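Local coordinates for protein Baccell_00875 (Bacteroides cellulosilyticus DSM 14838, PDB 5NO8) that probably acts as a polysaccharide lyase that removes the rhamnose caps, linked to glucuronic acid, from complex arabinogalactan proteins, at residues Asp122-Gly133 and Pro229-Phe240. Sequence-based numbering, arbitrary orientation.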
# COMPACT_ATOMS: atom_id res chain seq x y z
N ASP A 122 -3.63 -25.83 14.90
CA ASP A 122 -4.31 -24.71 14.26
C ASP A 122 -5.61 -24.40 14.99
O ASP A 122 -6.33 -25.31 15.42
CB ASP A 122 -4.57 -25.04 12.82
CG ASP A 122 -3.26 -25.30 12.03
OD1 ASP A 122 -2.12 -25.10 12.55
OD2 ASP A 122 -3.38 -25.69 10.87
N LEU A 123 -5.89 -23.11 15.12
CA LEU A 123 -7.14 -22.66 15.70
C LEU A 123 -8.20 -22.70 14.60
O LEU A 123 -8.02 -22.06 13.56
CB LEU A 123 -7.01 -21.25 16.24
CG LEU A 123 -8.30 -20.48 16.58
CD1 LEU A 123 -9.12 -21.15 17.67
CD2 LEU A 123 -7.96 -19.03 16.87
N VAL A 124 -9.28 -23.44 14.83
CA VAL A 124 -10.40 -23.47 13.93
C VAL A 124 -11.55 -22.79 14.66
O VAL A 124 -11.88 -23.18 15.77
CB VAL A 124 -10.75 -24.91 13.52
CG1 VAL A 124 -11.91 -24.91 12.55
CG2 VAL A 124 -9.52 -25.61 12.91
N GLU A 125 -12.10 -21.74 14.07
CA GLU A 125 -13.26 -21.05 14.62
C GLU A 125 -14.42 -21.14 13.68
O GLU A 125 -14.26 -20.88 12.48
CB GLU A 125 -12.95 -19.57 14.80
CG GLU A 125 -11.75 -19.27 15.65
CD GLU A 125 -11.83 -17.86 16.18
OE1 GLU A 125 -11.78 -16.91 15.34
OE2 GLU A 125 -12.04 -17.67 17.41
N GLU A 126 -15.58 -21.51 14.21
CA GLU A 126 -16.82 -21.58 13.44
C GLU A 126 -17.78 -20.57 14.05
O GLU A 126 -18.05 -20.63 15.25
CB GLU A 126 -17.35 -23.00 13.51
CG GLU A 126 -18.58 -23.31 12.68
CD GLU A 126 -19.14 -24.69 12.99
OE1 GLU A 126 -18.37 -25.67 13.17
OE2 GLU A 126 -20.37 -24.79 13.10
N TYR A 127 -18.25 -19.62 13.23
CA TYR A 127 -19.24 -18.61 13.61
C TYR A 127 -20.55 -19.00 12.92
O TYR A 127 -20.55 -19.25 11.70
CB TYR A 127 -18.84 -17.21 13.14
CG TYR A 127 -17.57 -16.69 13.74
CD1 TYR A 127 -16.34 -17.15 13.30
CD2 TYR A 127 -17.58 -15.71 14.72
CE1 TYR A 127 -15.16 -16.68 13.84
CE2 TYR A 127 -16.41 -15.24 15.27
CZ TYR A 127 -15.20 -15.74 14.84
OH TYR A 127 -14.01 -15.28 15.39
N SER A 128 -21.64 -19.12 13.66
CA SER A 128 -22.91 -19.33 13.03
C SER A 128 -23.84 -18.22 13.45
O SER A 128 -23.88 -17.88 14.65
CB SER A 128 -23.48 -20.69 13.37
OG SER A 128 -23.64 -20.77 14.74
N PHE A 129 -24.57 -17.68 12.49
CA PHE A 129 -25.52 -16.60 12.70
C PHE A 129 -26.88 -17.18 12.38
O PHE A 129 -27.12 -17.58 11.24
CB PHE A 129 -25.21 -15.44 11.77
CG PHE A 129 -23.85 -14.85 11.98
CD1 PHE A 129 -22.74 -15.46 11.42
CD2 PHE A 129 -23.68 -13.73 12.76
CE1 PHE A 129 -21.49 -14.95 11.62
CE2 PHE A 129 -22.41 -13.21 12.98
CZ PHE A 129 -21.31 -13.83 12.42
N THR A 130 -27.77 -17.23 13.37
CA THR A 130 -29.08 -17.85 13.19
C THR A 130 -30.20 -16.86 13.47
O THR A 130 -30.16 -16.17 14.47
CB THR A 130 -29.25 -19.08 14.10
OG1 THR A 130 -28.13 -19.96 13.88
CG2 THR A 130 -30.55 -19.81 13.80
N ASN A 131 -31.19 -16.82 12.59
CA ASN A 131 -32.41 -16.06 12.84
C ASN A 131 -33.33 -16.90 13.71
O ASN A 131 -33.97 -17.83 13.23
CB ASN A 131 -33.09 -15.67 11.55
CG ASN A 131 -34.35 -14.85 11.77
OD1 ASN A 131 -34.64 -14.42 12.90
ND2 ASN A 131 -35.10 -14.64 10.72
N GLU A 132 -33.40 -16.55 14.99
CA GLU A 132 -34.30 -17.21 15.96
C GLU A 132 -35.67 -16.52 16.09
O GLU A 132 -36.49 -16.90 16.94
CB GLU A 132 -33.61 -17.27 17.33
CG GLU A 132 -32.37 -18.13 17.36
CD GLU A 132 -32.65 -19.62 17.19
OE1 GLU A 132 -33.79 -20.06 17.41
OE2 GLU A 132 -31.71 -20.36 16.86
N GLY A 133 -35.91 -15.51 15.27
CA GLY A 133 -37.15 -14.75 15.31
C GLY A 133 -38.27 -15.37 14.50
O GLY A 133 -38.12 -16.44 13.93
N PRO A 229 -36.77 -17.42 9.16
CA PRO A 229 -36.77 -17.97 10.52
C PRO A 229 -36.15 -19.37 10.58
O PRO A 229 -36.44 -20.19 9.74
CB PRO A 229 -38.26 -18.04 10.86
CG PRO A 229 -38.79 -16.85 10.16
CD PRO A 229 -38.10 -16.89 8.82
N GLY A 230 -35.27 -19.57 11.53
CA GLY A 230 -34.56 -20.84 11.69
C GLY A 230 -33.34 -21.04 10.79
O GLY A 230 -32.61 -22.02 11.01
N GLU A 231 -33.09 -20.14 9.84
CA GLU A 231 -31.97 -20.27 8.91
C GLU A 231 -30.72 -19.69 9.50
O GLU A 231 -30.77 -18.74 10.30
CB GLU A 231 -32.22 -19.53 7.60
CG GLU A 231 -33.25 -20.19 6.71
CD GLU A 231 -33.26 -19.62 5.29
OE1 GLU A 231 -33.79 -20.38 4.45
OE2 GLU A 231 -32.77 -18.46 5.02
N SER A 232 -29.58 -20.25 9.08
CA SER A 232 -28.30 -19.87 9.59
C SER A 232 -27.38 -19.51 8.43
O SER A 232 -27.65 -19.84 7.27
CB SER A 232 -27.71 -21.02 10.40
OG SER A 232 -26.71 -20.55 11.28
N TYR A 233 -26.34 -18.75 8.77
CA TYR A 233 -25.16 -18.56 7.93
C TYR A 233 -23.94 -18.97 8.76
O TYR A 233 -23.84 -18.60 9.95
CB TYR A 233 -25.03 -17.11 7.52
CG TYR A 233 -23.86 -16.89 6.59
CD1 TYR A 233 -23.96 -17.24 5.25
CD2 TYR A 233 -22.66 -16.38 7.07
CE1 TYR A 233 -22.88 -17.07 4.37
CE2 TYR A 233 -21.56 -16.21 6.20
CZ TYR A 233 -21.70 -16.54 4.85
OH TYR A 233 -20.64 -16.38 3.99
N SER A 234 -23.04 -19.74 8.16
CA SER A 234 -21.83 -20.18 8.83
C SER A 234 -20.56 -19.64 8.16
O SER A 234 -20.42 -19.67 6.94
CB SER A 234 -21.73 -21.70 8.92
OG SER A 234 -22.26 -22.31 7.77
N LEU A 235 -19.65 -19.20 9.00
CA LEU A 235 -18.33 -18.77 8.58
C LEU A 235 -17.35 -19.59 9.42
O LEU A 235 -17.49 -19.66 10.64
CB LEU A 235 -18.15 -17.32 8.87
CG LEU A 235 -16.74 -16.74 8.76
CD1 LEU A 235 -16.35 -16.60 7.31
CD2 LEU A 235 -16.64 -15.42 9.51
N GLU A 236 -16.33 -20.15 8.76
CA GLU A 236 -15.31 -20.87 9.45
C GLU A 236 -13.95 -20.43 8.92
O GLU A 236 -13.77 -20.23 7.72
CB GLU A 236 -15.51 -22.37 9.24
CG GLU A 236 -14.49 -23.25 9.93
CD GLU A 236 -14.59 -24.71 9.51
OE1 GLU A 236 -15.06 -25.51 10.35
OE2 GLU A 236 -14.23 -25.07 8.36
N TRP A 237 -12.97 -20.31 9.80
CA TRP A 237 -11.62 -20.12 9.33
C TRP A 237 -10.64 -20.87 10.20
O TRP A 237 -10.98 -21.26 11.32
CB TRP A 237 -11.27 -18.65 9.23
CG TRP A 237 -11.46 -17.79 10.48
CD1 TRP A 237 -11.07 -18.07 11.76
CD2 TRP A 237 -12.03 -16.48 10.53
NE1 TRP A 237 -11.39 -17.04 12.59
CE2 TRP A 237 -11.98 -16.04 11.86
CE3 TRP A 237 -12.56 -15.63 9.56
CZ2 TRP A 237 -12.43 -14.79 12.25
CZ3 TRP A 237 -13.03 -14.38 9.96
CH2 TRP A 237 -12.97 -13.98 11.29
N HIS A 238 -9.43 -21.06 9.65
CA HIS A 238 -8.31 -21.67 10.35
C HIS A 238 -7.25 -20.59 10.53
O HIS A 238 -6.93 -19.91 9.55
CB HIS A 238 -7.69 -22.74 9.50
CG HIS A 238 -8.51 -23.98 9.40
ND1 HIS A 238 -7.95 -25.23 9.55
CD2 HIS A 238 -9.83 -24.17 9.17
CE1 HIS A 238 -8.89 -26.15 9.40
NE2 HIS A 238 -10.04 -25.54 9.15
N VAL A 239 -6.73 -20.46 11.75
CA VAL A 239 -5.64 -19.57 12.10
C VAL A 239 -4.44 -20.42 12.48
O VAL A 239 -4.57 -21.36 13.26
CB VAL A 239 -6.03 -18.62 13.23
CG1 VAL A 239 -4.86 -17.74 13.62
CG2 VAL A 239 -7.22 -17.79 12.80
N PHE A 240 -3.29 -20.15 11.88
CA PHE A 240 -2.17 -21.12 11.95
C PHE A 240 -0.83 -20.44 11.71
O PHE A 240 -0.73 -19.42 11.04
CB PHE A 240 -2.33 -22.23 10.91
CG PHE A 240 -2.47 -21.70 9.50
CD1 PHE A 240 -3.73 -21.37 8.99
CD2 PHE A 240 -1.36 -21.53 8.68
CE1 PHE A 240 -3.88 -20.88 7.71
CE2 PHE A 240 -1.50 -21.02 7.38
CZ PHE A 240 -2.76 -20.70 6.90
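Leu123, Glu125, Tyr127 and Phe129 pair with Val239, Trp237, Leu235 and Tyr233 as the hydrogen-bonded pairs of an antiparallel ladder, which joins the two central strands of an eight-stranded antiparallel sheet. The sheet face bearing these side chains is largely buried, and beyond it Val144 of strand 137-145 touches both Tyr127 and Trp237. Glu125 is an acid in this aromatic setting, and both its carboxylate oxygens are bonded. Its CB lies 3.7 Å from Trp237 NE1, and CG and CD stay beside that same nitrogen. CG stands anti to the carbonyl carbon (chi1 -56°), which sends the chain alongside the indole and brings Glu125 OE1 to Trp237 NE1 at 2.8 Å, taking the N-H on its anti lone pair. Tyr127 OH donates to Glu125 OE1 from above the carboxylate plane, also at 2.8 Å; Trp72 is a further partner of OE1, while OE2 forms a salt bridge with Arg116. A leucine in place of Glu125 would probably leave the indole N-H and the Tyr127 hydroxyl without their shared acceptor and Arg116 without this counter-charge. Tyr127 suits its place by combining that hydroxyl with an aromatic edge turned toward the face of Trp237 in an offset T-shaped stack, the planes 65° apart. On the other, more polar face, in one of its two conformers, Ser232 OG reaches Phe129 O from above the carbonyl plane. Nearer the other end, the branched Val124 sets CG2 over the centre of the His238 imidazole, a CH-pi contact 3.6 Å from the ring centroid.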